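Local coordinates for DNA mismatch repair protein PMS1 (Saccharomyces cerevisiae, PDB 3H4L), which takes part in DNA mismatch repair and binds ATP through its N-terminal GHKL-type ATPase domain, probably using the nucleotide to control its conformation and partners, at residues A40-I45 / C59-D64; V113-S118 / K143-L148; L234-N239 / I347-T352; I285-R290 / L318-P323. One frame throughout, in Å; residues are numbered along the deposited sequence.

How the interactions relate
Following the chain from the N terminus, interaction 1 closes first, joining the exit of helix 26-39 and strand 44-50 to the end of strand 56-61 across a beta hairpin. Interaction 2 opens later, pairing strands 110-116 and 144-150; strand 144-150 lies beside strand 56-61, so the two contacts meet in one sheet, bonded through Cys-59 N and Val-147 O, and both touch the nucleotide. Interaction 3 ties edge strand 229-237 of the second sheet to helix 343-362, closing a long loop. Interaction 4, strand 283-287 beside strand 316-321, is nested inside that loop; Phe-350 and Leu-318 pack together where they meet. No contacts cross.

Interaction 1 (A40-I45 / C59-D64); sequences ANANQI and CSDNGD. With ANP (phosphoaminophosphonic acid-adenylate ester), chain E.
The adenine end of the nucleotide pocket in this GHKL-type ATPase domain is built where residues 40-45, just past a helix, meet residues 59-64, with Ala-42 against Asp-61. Asp-61 receives the adenine amino group: N6 of the bound ANP donates to Asp-61 OD2 over 3.1 Å, and Ser-37 also bonds to that oxygen. The other carboxylate oxygen, OD1, accepts Gly-63 N from above the carboxylate plane, closing an Asx turn, and is also bonded to Thr-145 N, so the carboxylate is gripped at both oxygens. Ala-40 CB lies 3.6 Å from ANP N1, a van der Waals contact of the methyl with the base, while Ala-42 CB packs against Asp-61 CB at 3.4 Å. Behind this first shell the beta hairpin of strands 44-50 and 56-61 is fastened by Asn-62. Its CG sits between backbone N and carbonyl carbon (chi1 54°), which brings the amide to the turn at Asn-43. There OD1 accepts two backbone N-H groups: Asn-43 N in the carbonyl plane on a lone pair at 2.9 Å, and Gln-44 N, tilted from that plane, at 3.1 Å. Asn-62 ND2 gives an almost straight bond to Asn-43 OD1 (2.6 Å), the two amide planes nearly perpendicular; three bonds thus fix the rotation of the Asn-62 amide. On the more open side, Asp-64 N donates to Ala-40 O at 2.9 Å, and Asn-41 ND2 reaches Asp-64 OD1 at 2.7 Å from above the carboxylate plane, while Asp-64 OD1 itself lies close to the amide plane of Asn-41.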
# COMPACT_ATOMS: atom_id res chain seq x y z
N ALA B 40 -15.85 -14.08 -14.40
CA ALA B 40 -16.24 -13.25 -15.53
C ALA B 40 -15.17 -13.22 -16.62
O ALA B 40 -15.24 -12.42 -17.55
CB ALA B 40 -16.54 -11.84 -15.05
N ASN B 41 -14.18 -14.09 -16.49
CA ASN B 41 -13.12 -14.19 -17.48
C ASN B 41 -12.34 -12.90 -17.62
O ASN B 41 -12.09 -12.43 -18.74
CB ASN B 41 -13.73 -14.57 -18.83
CG ASN B 41 -14.62 -15.78 -18.74
OD1 ASN B 41 -14.16 -16.86 -18.36
ND2 ASN B 41 -15.90 -15.61 -19.08
N ALA B 42 -11.98 -12.32 -16.48
CA ALA B 42 -11.20 -11.10 -16.49
C ALA B 42 -9.75 -11.53 -16.47
O ALA B 42 -9.42 -12.59 -15.95
CB ALA B 42 -11.51 -10.27 -15.25
N ASN B 43 -8.87 -10.73 -17.07
CA ASN B 43 -7.45 -11.03 -17.05
C ASN B 43 -6.78 -9.89 -16.30
O ASN B 43 -5.56 -9.90 -16.08
CB ASN B 43 -6.86 -11.17 -18.46
CG ASN B 43 -7.14 -9.97 -19.34
OD1 ASN B 43 -6.97 -8.82 -18.92
ND2 ASN B 43 -7.58 -10.23 -20.57
N GLN B 44 -7.58 -8.90 -15.92
CA GLN B 44 -7.07 -7.78 -15.15
C GLN B 44 -7.98 -7.46 -13.97
O GLN B 44 -9.17 -7.18 -14.12
CB GLN B 44 -6.91 -6.54 -16.03
CG GLN B 44 -5.83 -5.61 -15.51
CD GLN B 44 -5.67 -4.33 -16.32
OE1 GLN B 44 -5.63 -4.35 -17.55
NE2 GLN B 44 -5.56 -3.20 -15.61
N ILE B 45 -7.42 -7.51 -12.77
CA ILE B 45 -8.20 -7.23 -11.58
C ILE B 45 -7.55 -6.20 -10.68
O ILE B 45 -6.42 -6.36 -10.23
CB ILE B 45 -8.46 -8.51 -10.78
CG1 ILE B 45 -9.28 -9.47 -11.64
CG2 ILE B 45 -9.21 -8.17 -9.50
CD1 ILE B 45 -9.49 -10.82 -11.02
N CYS B 59 -13.74 -3.44 -6.50
CA CYS B 59 -13.13 -4.46 -7.34
C CYS B 59 -13.45 -4.19 -8.80
O CYS B 59 -14.63 -4.16 -9.19
CB CYS B 59 -13.63 -5.85 -6.93
SG CYS B 59 -12.76 -7.17 -7.76
N SER B 60 -12.40 -3.97 -9.60
CA SER B 60 -12.54 -3.68 -11.02
C SER B 60 -11.89 -4.72 -11.91
O SER B 60 -10.73 -5.08 -11.71
CB SER B 60 -11.93 -2.32 -11.37
OG SER B 60 -12.85 -1.27 -11.17
N ASP B 61 -12.65 -5.19 -12.89
CA ASP B 61 -12.13 -6.19 -13.81
C ASP B 61 -12.52 -5.84 -15.24
O ASP B 61 -13.36 -4.96 -15.47
CB ASP B 61 -12.67 -7.57 -13.45
CG ASP B 61 -14.17 -7.67 -13.63
OD1 ASP B 61 -14.67 -7.32 -14.72
OD2 ASP B 61 -14.85 -8.10 -12.68
N ASN B 62 -11.91 -6.53 -16.20
CA ASN B 62 -12.22 -6.31 -17.60
C ASN B 62 -12.94 -7.55 -18.13
O ASN B 62 -12.78 -7.94 -19.29
CB ASN B 62 -10.93 -6.04 -18.39
CG ASN B 62 -9.89 -7.12 -18.20
OD1 ASN B 62 -10.10 -8.09 -17.46
ND2 ASN B 62 -8.74 -6.97 -18.87
N GLY B 63 -13.74 -8.18 -17.27
CA GLY B 63 -14.46 -9.37 -17.67
C GLY B 63 -15.62 -9.12 -18.61
O GLY B 63 -15.78 -8.03 -19.15
N ASP B 64 -16.44 -10.14 -18.78
CA ASP B 64 -17.59 -10.09 -19.67
C ASP B 64 -18.68 -9.11 -19.27
O ASP B 64 -19.55 -8.81 -20.08
CB ASP B 64 -18.19 -11.49 -19.80
CG ASP B 64 -17.19 -12.50 -20.33
OD1 ASP B 64 -17.46 -13.72 -20.24
OD2 ASP B 64 -16.13 -12.07 -20.83
PG ANP E . -20.98 -18.07 -6.24
O1G ANP E . -20.52 -16.78 -5.72
O2G ANP E . -20.03 -18.70 -7.12
O3G ANP E . -21.42 -19.06 -5.19
PB ANP E . -22.50 -16.47 -8.05
O1B ANP E . -23.57 -16.78 -9.05
O2B ANP E . -21.27 -15.93 -8.58
N3B ANP E . -22.30 -17.76 -7.12
PA ANP E . -22.73 -13.95 -6.61
O1A ANP E . -21.32 -13.99 -6.29
O2A ANP E . -23.69 -13.32 -5.67
O3A ANP E . -23.17 -15.41 -7.07
O5' ANP E . -22.98 -12.99 -7.87
C5' ANP E . -23.84 -13.48 -8.82
C4' ANP E . -24.24 -12.89 -10.11
O4' ANP E . -23.79 -11.52 -10.21
C3' ANP E . -23.37 -13.73 -10.99
O3' ANP E . -24.02 -14.98 -11.26
C2' ANP E . -23.10 -12.81 -12.15
O2' ANP E . -24.13 -13.02 -13.10
C1' ANP E . -23.09 -11.42 -11.44
N9 ANP E . -21.78 -10.81 -11.08
C8 ANP E . -21.19 -10.53 -9.85
N7 ANP E . -20.01 -9.99 -9.87
C5 ANP E . -19.76 -9.89 -11.23
C6 ANP E . -18.65 -9.39 -12.02
N6 ANP E . -17.57 -8.87 -11.44
N1 ANP E . -18.70 -9.42 -13.41
C2 ANP E . -19.80 -9.95 -14.05
N3 ANP E . -20.90 -10.44 -13.40
C4 ANP E . -20.82 -10.40 -12.00

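Interaction 2 (V113-S118 / K143-L148); sequences VITTTS and KGTTVL. With ANP (phosphoaminophosphonic acid-adenylate ester), chain E.
Beside the adenine of the ATP pocket, Thr-115 and Thr-145 stand side by side on one face of the sheet, pointing the same way, and Thr-115 OG1 donates to Thr-145 OG1 over 2.9 Å. Thr-145 OG1 lies 3.5 Å from ANP N1. With chi1 -56° that hydroxyl is beside its own backbone N, and the methyl CG2 is turned to Val-113 CG1, 3.8 Å away. Thr-115 OG1 is also bonded to Ile-66 N, which ties the pair to the loop of Ile-66, itself a pocket residue. Replacing Thr-145 by a valine would probably leave the Thr-115 hydroxyl without its acceptor and put a methyl group against adenine N1. The strands 110-116 and 144-150 run antiparallel in the mixed sheet of the GHKL fold. Ile-114 and Thr-146 form a hydrogen-bonded pair, Ile-114 N to Thr-146 O at 3.0 Å and Thr-146 N to Ile-114 O at 2.9 Å. Toward the strand end the pairing slackens, Thr-116 N meeting Gly-144 O only in a weak bond of 3.3 Å. Thr-116 CG2 nevertheless rests on Lys-143 CA at 3.8 Å, while its OG1 accepts from Ser-118 N in an ST turn and is also hydrogen-bonded to Lys-121 O.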
# COMPACT_ATOMS: atom_id res chain seq x y z
N VAL B 113 -22.72 -0.88 -8.51
CA VAL B 113 -22.10 -1.58 -9.63
C VAL B 113 -22.06 -0.70 -10.89
O VAL B 113 -23.01 0.04 -11.16
CB VAL B 113 -22.88 -2.87 -9.97
CG1 VAL B 113 -22.29 -3.55 -11.20
CG2 VAL B 113 -22.87 -3.81 -8.78
N ILE B 114 -20.96 -0.76 -11.62
CA ILE B 114 -20.83 -0.03 -12.88
C ILE B 114 -20.40 -1.12 -13.87
O ILE B 114 -19.32 -1.69 -13.73
CB ILE B 114 -19.77 1.08 -12.82
CG1 ILE B 114 -20.18 2.15 -11.80
CG2 ILE B 114 -19.66 1.74 -14.18
CD1 ILE B 114 -19.14 3.25 -11.56
N THR B 115 -21.24 -1.41 -14.86
CA THR B 115 -20.93 -2.49 -15.79
C THR B 115 -21.25 -2.26 -17.27
O THR B 115 -21.90 -1.28 -17.64
CB THR B 115 -21.64 -3.79 -15.33
OG1 THR B 115 -21.16 -4.91 -16.09
CG2 THR B 115 -23.15 -3.66 -15.50
N THR B 116 -20.78 -3.17 -18.12
CA THR B 116 -21.04 -3.09 -19.54
C THR B 116 -20.69 -4.34 -20.33
O THR B 116 -19.60 -4.91 -20.19
CB THR B 116 -20.28 -1.93 -20.19
OG1 THR B 116 -20.64 -1.87 -21.57
CG2 THR B 116 -18.77 -2.15 -20.09
N THR B 117 -21.64 -4.76 -21.16
CA THR B 117 -21.47 -5.92 -22.03
C THR B 117 -21.38 -5.38 -23.44
O THR B 117 -21.52 -6.12 -24.42
CB THR B 117 -22.67 -6.85 -21.96
OG1 THR B 117 -23.86 -6.09 -22.20
CG2 THR B 117 -22.75 -7.51 -20.59
N SER B 118 -21.17 -4.07 -23.53
CA SER B 118 -21.08 -3.38 -24.81
C SER B 118 -20.40 -2.04 -24.61
O SER B 118 -21.04 -0.98 -24.68
CB SER B 118 -22.49 -3.17 -25.37
OG SER B 118 -22.47 -2.52 -26.63
N LYS B 143 -14.82 -2.48 -21.29
CA LYS B 143 -15.45 -3.76 -20.98
C LYS B 143 -15.14 -4.17 -19.55
O LYS B 143 -14.04 -3.95 -19.06
CB LYS B 143 -14.94 -4.84 -21.94
CG LYS B 143 -15.74 -6.15 -21.90
CD LYS B 143 -15.05 -7.26 -22.68
CE LYS B 143 -13.68 -7.59 -22.07
NZ LYS B 143 -13.00 -8.75 -22.72
N GLY B 144 -16.11 -4.76 -18.87
CA GLY B 144 -15.86 -5.18 -17.50
C GLY B 144 -16.88 -4.71 -16.49
O GLY B 144 -17.94 -4.18 -16.83
N THR B 145 -16.54 -4.90 -15.22
CA THR B 145 -17.43 -4.51 -14.15
C THR B 145 -16.66 -3.97 -12.96
O THR B 145 -15.51 -4.36 -12.72
CB THR B 145 -18.26 -5.73 -13.69
OG1 THR B 145 -18.96 -6.26 -14.82
CG2 THR B 145 -19.25 -5.35 -12.61
N THR B 146 -17.29 -3.05 -12.24
CA THR B 146 -16.71 -2.44 -11.04
C THR B 146 -17.72 -2.60 -9.91
O THR B 146 -18.84 -2.08 -9.99
CB THR B 146 -16.43 -0.93 -11.24
OG1 THR B 146 -15.47 -0.73 -12.27
CG2 THR B 146 -15.89 -0.33 -9.96
N VAL B 147 -17.35 -3.33 -8.86
CA VAL B 147 -18.24 -3.50 -7.72
C VAL B 147 -17.66 -2.73 -6.54
O VAL B 147 -16.48 -2.86 -6.18
CB VAL B 147 -18.40 -5.00 -7.35
CG1 VAL B 147 -19.47 -5.16 -6.26
CG2 VAL B 147 -18.78 -5.80 -8.57
N LEU B 148 -18.50 -1.89 -5.93
CA LEU B 148 -18.06 -1.10 -4.80
C LEU B 148 -18.86 -1.42 -3.55
O LEU B 148 -20.08 -1.22 -3.53
CB LEU B 148 -18.20 0.39 -5.13
CG LEU B 148 -17.74 1.32 -4.01
CD1 LEU B 148 -16.22 1.23 -3.88
CD2 LEU B 148 -18.17 2.77 -4.30
PG ANP E . -20.98 -18.07 -6.24
O1G ANP E . -20.52 -16.78 -5.72
O2G ANP E . -20.03 -18.70 -7.12
O3G ANP E . -21.42 -19.06 -5.19
PB ANP E . -22.50 -16.47 -8.05
O1B ANP E . -23.57 -16.78 -9.05
O2B ANP E . -21.27 -15.93 -8.58
N3B ANP E . -22.30 -17.76 -7.12
PA ANP E . -22.73 -13.95 -6.61
O1A ANP E . -21.32 -13.99 -6.29
O2A ANP E . -23.69 -13.32 -5.67
O3A ANP E . -23.17 -15.41 -7.07
O5' ANP E . -22.98 -12.99 -7.87
C5' ANP E . -23.84 -13.48 -8.82
C4' ANP E . -24.24 -12.89 -10.11
O4' ANP E . -23.79 -11.52 -10.21
C3' ANP E . -23.37 -13.73 -10.99
O3' ANP E . -24.02 -14.98 -11.26
C2' ANP E . -23.10 -12.81 -12.15
O2' ANP E . -24.13 -13.02 -13.10
C1' ANP E . -23.09 -11.42 -11.44
N9 ANP E . -21.78 -10.81 -11.08
C8 ANP E . -21.19 -10.53 -9.85
N7 ANP E . -20.01 -9.99 -9.87
C5 ANP E . -19.76 -9.89 -11.23
C6 ANP E . -18.65 -9.39 -12.02
N6 ANP E . -17.57 -8.87 -11.44
N1 ANP E . -18.70 -9.42 -13.41
C2 ANP E . -19.80 -9.95 -14.05
N3 ANP E . -20.90 -10.44 -13.40
C4 ANP E . -20.82 -10.40 -12.00

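Interaction 3 (L234-N239 / I347-T352)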
# COMPACT_ATOMS: atom_id res chain seq x y z
N LEU B 234 5.58 -33.16 -9.37
CA LEU B 234 5.20 -34.54 -9.06
C LEU B 234 3.99 -35.08 -9.83
O LEU B 234 3.12 -34.31 -10.27
CB LEU B 234 4.93 -34.68 -7.56
CG LEU B 234 6.08 -34.30 -6.63
CD1 LEU B 234 5.65 -34.50 -5.19
CD2 LEU B 234 7.31 -35.13 -6.96
N VAL B 235 3.94 -36.40 -9.98
CA VAL B 235 2.83 -37.06 -10.65
C VAL B 235 2.40 -38.28 -9.84
O VAL B 235 3.03 -39.34 -9.91
CB VAL B 235 3.21 -37.52 -12.08
CG1 VAL B 235 2.02 -38.20 -12.74
CG2 VAL B 235 3.65 -36.34 -12.91
N LEU B 236 1.32 -38.12 -9.08
CA LEU B 236 0.78 -39.21 -8.27
C LEU B 236 -0.15 -40.08 -9.11
O LEU B 236 -1.27 -39.69 -9.41
CB LEU B 236 -0.01 -38.65 -7.09
CG LEU B 236 0.65 -37.50 -6.32
CD1 LEU B 236 -0.32 -36.96 -5.28
CD2 LEU B 236 1.93 -38.00 -5.67
N ASP B 237 0.32 -41.25 -9.52
CA ASP B 237 -0.51 -42.14 -10.32
C ASP B 237 -1.48 -42.82 -9.36
O ASP B 237 -1.08 -43.60 -8.50
CB ASP B 237 0.35 -43.20 -11.01
CG ASP B 237 -0.45 -44.05 -11.98
OD1 ASP B 237 -1.42 -44.69 -11.54
OD2 ASP B 237 -0.10 -44.07 -13.18
N LEU B 238 -2.77 -42.51 -9.51
CA LEU B 238 -3.77 -43.08 -8.61
C LEU B 238 -4.76 -44.03 -9.29
O LEU B 238 -5.73 -44.46 -8.68
CB LEU B 238 -4.54 -41.93 -7.95
CG LEU B 238 -5.02 -42.14 -6.52
CD1 LEU B 238 -3.84 -42.20 -5.57
CD2 LEU B 238 -5.92 -40.99 -6.13
N ASN B 239 -4.50 -44.36 -10.56
CA ASN B 239 -5.37 -45.25 -11.33
C ASN B 239 -5.75 -46.57 -10.65
O ASN B 239 -6.91 -47.00 -10.73
CB ASN B 239 -4.72 -45.55 -12.69
CG ASN B 239 -4.66 -44.32 -13.58
OD1 ASN B 239 -5.69 -43.78 -13.98
ND2 ASN B 239 -3.45 -43.87 -13.89
N ILE B 347 -3.58 -39.03 0.09
CA ILE B 347 -2.79 -38.59 1.22
C ILE B 347 -1.54 -39.46 1.44
O ILE B 347 -0.48 -38.96 1.80
CB ILE B 347 -3.64 -38.60 2.51
CG1 ILE B 347 -4.87 -37.70 2.32
CG2 ILE B 347 -2.81 -38.11 3.69
CD1 ILE B 347 -5.91 -37.80 3.43
N ASP B 348 -1.67 -40.76 1.20
CA ASP B 348 -0.56 -41.69 1.39
C ASP B 348 0.47 -41.69 0.26
O ASP B 348 1.68 -41.75 0.51
CB ASP B 348 -1.09 -43.11 1.61
CG ASP B 348 -1.85 -43.25 2.91
OD1 ASP B 348 -1.22 -43.11 3.98
OD2 ASP B 348 -3.08 -43.48 2.86
N ILE B 349 -0.02 -41.63 -0.97
CA ILE B 349 0.88 -41.62 -2.12
C ILE B 349 1.63 -40.29 -2.16
O ILE B 349 2.76 -40.22 -2.64
CB ILE B 349 0.10 -41.85 -3.43
CG1 ILE B 349 -0.39 -43.30 -3.47
CG2 ILE B 349 0.97 -41.53 -4.64
CD1 ILE B 349 -0.98 -43.73 -4.80
N PHE B 350 0.99 -39.24 -1.65
CA PHE B 350 1.61 -37.93 -1.61
C PHE B 350 2.69 -37.91 -0.52
O PHE B 350 3.83 -37.50 -0.76
CB PHE B 350 0.56 -36.85 -1.31
CG PHE B 350 1.14 -35.47 -1.19
CD1 PHE B 350 1.57 -34.78 -2.31
CD2 PHE B 350 1.31 -34.88 0.06
CE1 PHE B 350 2.17 -33.53 -2.20
CE2 PHE B 350 1.91 -33.63 0.20
CZ PHE B 350 2.34 -32.95 -0.93
N LYS B 351 2.31 -38.36 0.67
CA LYS B 351 3.21 -38.39 1.81
C LYS B 351 4.55 -39.04 1.47
O LYS B 351 5.60 -38.48 1.78
CB LYS B 351 2.56 -39.11 2.99
CG LYS B 351 3.35 -39.02 4.29
CD LYS B 351 2.74 -39.90 5.39
CE LYS B 351 1.29 -39.53 5.70
NZ LYS B 351 0.68 -40.38 6.77
N THR B 352 4.51 -40.20 0.84
CA THR B 352 5.75 -40.88 0.49
C THR B 352 6.43 -40.24 -0.71
O THR B 352 7.66 -40.20 -0.78
CB THR B 352 5.52 -42.40 0.20
OG1 THR B 352 4.98 -42.57 -1.12
CG2 THR B 352 4.55 -42.99 1.23
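Ile-349 reaches from the helix toward Leu-236 and Leu-238 at the strand end, and its branches part at CB. CG2, anti to the backbone N, meets Leu-236: the methyl is 3.8 Å from Leu-236 CD2 and 3.9 Å from Leu-236 CB. The other branch starts with CG1, set beside the backbone N at chi1 -70°, which passes 4.2 Å from Leu-238 CD1. At its tip CD1 closes on Leu-238 CD1 and comes within 3.7 Å of Asp-237 O. Leu-236 and Ile-349 lie alongside, running opposite ways. This is helix-on-sheet packing in the C-terminal part of the fragment: helix 343-362 lies over one face of the four-stranded mixed sheet, touching its edge strand 229-237, with the local axes about 9.0 Å apart. No hydrogen bond joins the two segments, and the contact is apolar throughout its centre. Leu-236 is shared by two helix residues. Its CD2 goes to Ile-349, whereas CD1 lies 4.1 Å from Phe-350 CB and sits at the edge of the phenyl ring, near its plane. Phe-350 also touches Leu-297 of helix 295-306, and so makes contact with a second helix. An alanine at Ile-349 would remove both branches and is likely to leave Leu-238 CD1 and Leu-236 CD2 without their apolar partner, opening a gap beneath the helix. Beyond the apolar patch, Asp-237 OD1 reaches onward to Asn-239: the bond from Asn-239 N closes an Asx turn, and Asn-239 ND2 reaches the same oxygen from the same face of the carboxylate.

Interaction 4 (I285-R290 / L318-P323); sequences IYVNKR and LNLELP
Val-287 against Leu-320 and Leu-322 makes the tight part of this beta-alpha-beta unit, in which parallel strands 283-287 and 316-321 are connected through helix 295-306. Tyr-286 N donates to Leu-318 O at 2.8 Å, and Asn-288 N to Leu-320 O at 2.9 Å. On the face carrying Val-287, its CG2 meets Leu-320 CB at 4.1 Å and CG1 meets Leu-322 CD2 at 3.7 Å, with helix 295-306 touching Leu-320 beyond. The Tyr-286 ring, on the opposite face, has Leu-318 O at its edge, in the ring plane, and the phenol OH bonds to Gly-180 O of helix 167-184. The contact becomes looser past the end of strand 283-287, where exposed Lys-289 lies across Asn-319 at about a right angle. Its ammonium group stops 4.7 Å from Glu-321 OE1 (measured from Lys-289 NZ), not in contact, though the opposite charges probably attract weakly. Asn-319, with CG anti to the backbone N at chi1 179°, links both sides through its amide: OD1 accepts Lys-289 N at 3.1 Å, and ND2 donates to Glu-321 OE1 at 3.0 Å, on the anti side, well out of the carboxylate plane.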
# COMPACT_ATOMS: atom_id res chain seq x y z
N ILE B 285 -2.26 -23.80 -1.13
CA ILE B 285 -2.52 -25.02 -1.89
C ILE B 285 -3.65 -24.78 -2.87
O ILE B 285 -4.69 -24.20 -2.52
CB ILE B 285 -2.97 -26.16 -0.98
CG1 ILE B 285 -4.20 -25.67 -0.21
CG2 ILE B 285 -1.84 -26.59 -0.08
CD1 ILE B 285 -4.69 -26.56 0.84
N TYR B 286 -3.47 -25.25 -4.09
CA TYR B 286 -4.48 -25.07 -5.10
C TYR B 286 -4.85 -26.36 -5.82
O TYR B 286 -4.00 -27.22 -6.07
CB TYR B 286 -4.01 -24.07 -6.14
CG TYR B 286 -3.40 -22.80 -5.60
CD1 TYR B 286 -2.09 -22.78 -5.13
CD2 TYR B 286 -4.12 -21.61 -5.62
CE1 TYR B 286 -1.50 -21.60 -4.73
CE2 TYR B 286 -3.53 -20.42 -5.21
CZ TYR B 286 -2.22 -20.42 -4.78
OH TYR B 286 -1.61 -19.22 -4.47
N VAL B 287 -6.13 -26.48 -6.15
CA VAL B 287 -6.63 -27.63 -6.89
C VAL B 287 -7.29 -27.00 -8.11
O VAL B 287 -8.31 -26.31 -8.01
CB VAL B 287 -7.66 -28.43 -6.08
CG1 VAL B 287 -8.21 -29.58 -6.92
CG2 VAL B 287 -7.00 -28.97 -4.82
N ASN B 288 -6.67 -27.21 -9.26
CA ASN B 288 -7.15 -26.64 -10.52
C ASN B 288 -7.24 -25.11 -10.41
O ASN B 288 -8.30 -24.52 -10.60
CB ASN B 288 -8.51 -27.23 -10.92
CG ASN B 288 -8.43 -28.72 -11.22
OD1 ASN B 288 -7.41 -29.23 -11.70
ND2 ASN B 288 -9.52 -29.42 -10.94
N LYS B 289 -6.10 -24.51 -10.07
CA LYS B 289 -5.93 -23.06 -9.96
C LYS B 289 -6.88 -22.26 -9.07
O LYS B 289 -7.10 -21.08 -9.33
CB LYS B 289 -5.91 -22.45 -11.35
CG LYS B 289 -4.96 -23.14 -12.32
CD LYS B 289 -3.53 -23.12 -11.80
CE LYS B 289 -2.55 -23.67 -12.83
NZ LYS B 289 -1.13 -23.66 -12.34
N ARG B 290 -7.42 -22.87 -8.03
CA ARG B 290 -8.32 -22.15 -7.14
C ARG B 290 -7.96 -22.39 -5.69
O ARG B 290 -7.81 -23.54 -5.26
CB ARG B 290 -9.76 -22.58 -7.40
CG ARG B 290 -10.17 -22.43 -8.85
CD ARG B 290 -11.55 -22.99 -9.12
NE ARG B 290 -11.93 -22.82 -10.53
CZ ARG B 290 -13.07 -23.26 -11.05
NH1 ARG B 290 -13.95 -23.89 -10.28
NH2 ARG B 290 -13.33 -23.07 -12.34
N LEU B 318 1.66 -25.14 -3.77
CA LEU B 318 1.45 -26.32 -4.59
C LEU B 318 0.10 -26.37 -5.27
O LEU B 318 -0.93 -26.14 -4.66
CB LEU B 318 1.63 -27.58 -3.75
CG LEU B 318 3.00 -27.70 -3.11
CD1 LEU B 318 3.08 -29.01 -2.37
CD2 LEU B 318 4.08 -27.61 -4.17
N ASN B 319 0.13 -26.68 -6.56
CA ASN B 319 -1.10 -26.80 -7.32
C ASN B 319 -1.33 -28.26 -7.67
O ASN B 319 -0.46 -28.90 -8.25
CB ASN B 319 -1.04 -25.98 -8.61
CG ASN B 319 -2.31 -26.11 -9.44
OD1 ASN B 319 -3.39 -25.66 -9.04
ND2 ASN B 319 -2.19 -26.75 -10.60
N LEU B 320 -2.51 -28.76 -7.30
CA LEU B 320 -2.90 -30.13 -7.60
C LEU B 320 -3.80 -30.03 -8.82
O LEU B 320 -4.89 -29.47 -8.76
CB LEU B 320 -3.68 -30.78 -6.45
CG LEU B 320 -3.03 -30.86 -5.07
CD1 LEU B 320 -3.74 -31.93 -4.24
CD2 LEU B 320 -1.55 -31.20 -5.20
N GLU B 321 -3.31 -30.57 -9.93
CA GLU B 321 -4.03 -30.55 -11.19
C GLU B 321 -4.57 -31.96 -11.45
O GLU B 321 -3.82 -32.93 -11.43
CB GLU B 321 -3.08 -30.13 -12.32
CG GLU B 321 -3.75 -29.68 -13.61
CD GLU B 321 -4.52 -28.38 -13.43
OE1 GLU B 321 -3.90 -27.38 -13.00
OE2 GLU B 321 -5.73 -28.36 -13.73
N LEU B 322 -5.87 -32.06 -11.68
CA LEU B 322 -6.50 -33.34 -11.96
C LEU B 322 -7.91 -33.11 -12.49
O LEU B 322 -8.43 -31.99 -12.44
CB LEU B 322 -6.56 -34.21 -10.69
CG LEU B 322 -7.61 -33.87 -9.63
CD1 LEU B 322 -7.66 -34.99 -8.61
CD2 LEU B 322 -7.28 -32.55 -8.97
N PRO B 323 -8.55 -34.17 -13.02
CA PRO B 323 -9.91 -34.00 -13.54
C PRO B 323 -10.92 -33.76 -12.42
O PRO B 323 -10.90 -34.46 -11.41
CB PRO B 323 -10.15 -35.31 -14.30
CG PRO B 323 -9.29 -36.30 -13.55
CD PRO B 323 -8.03 -35.51 -13.31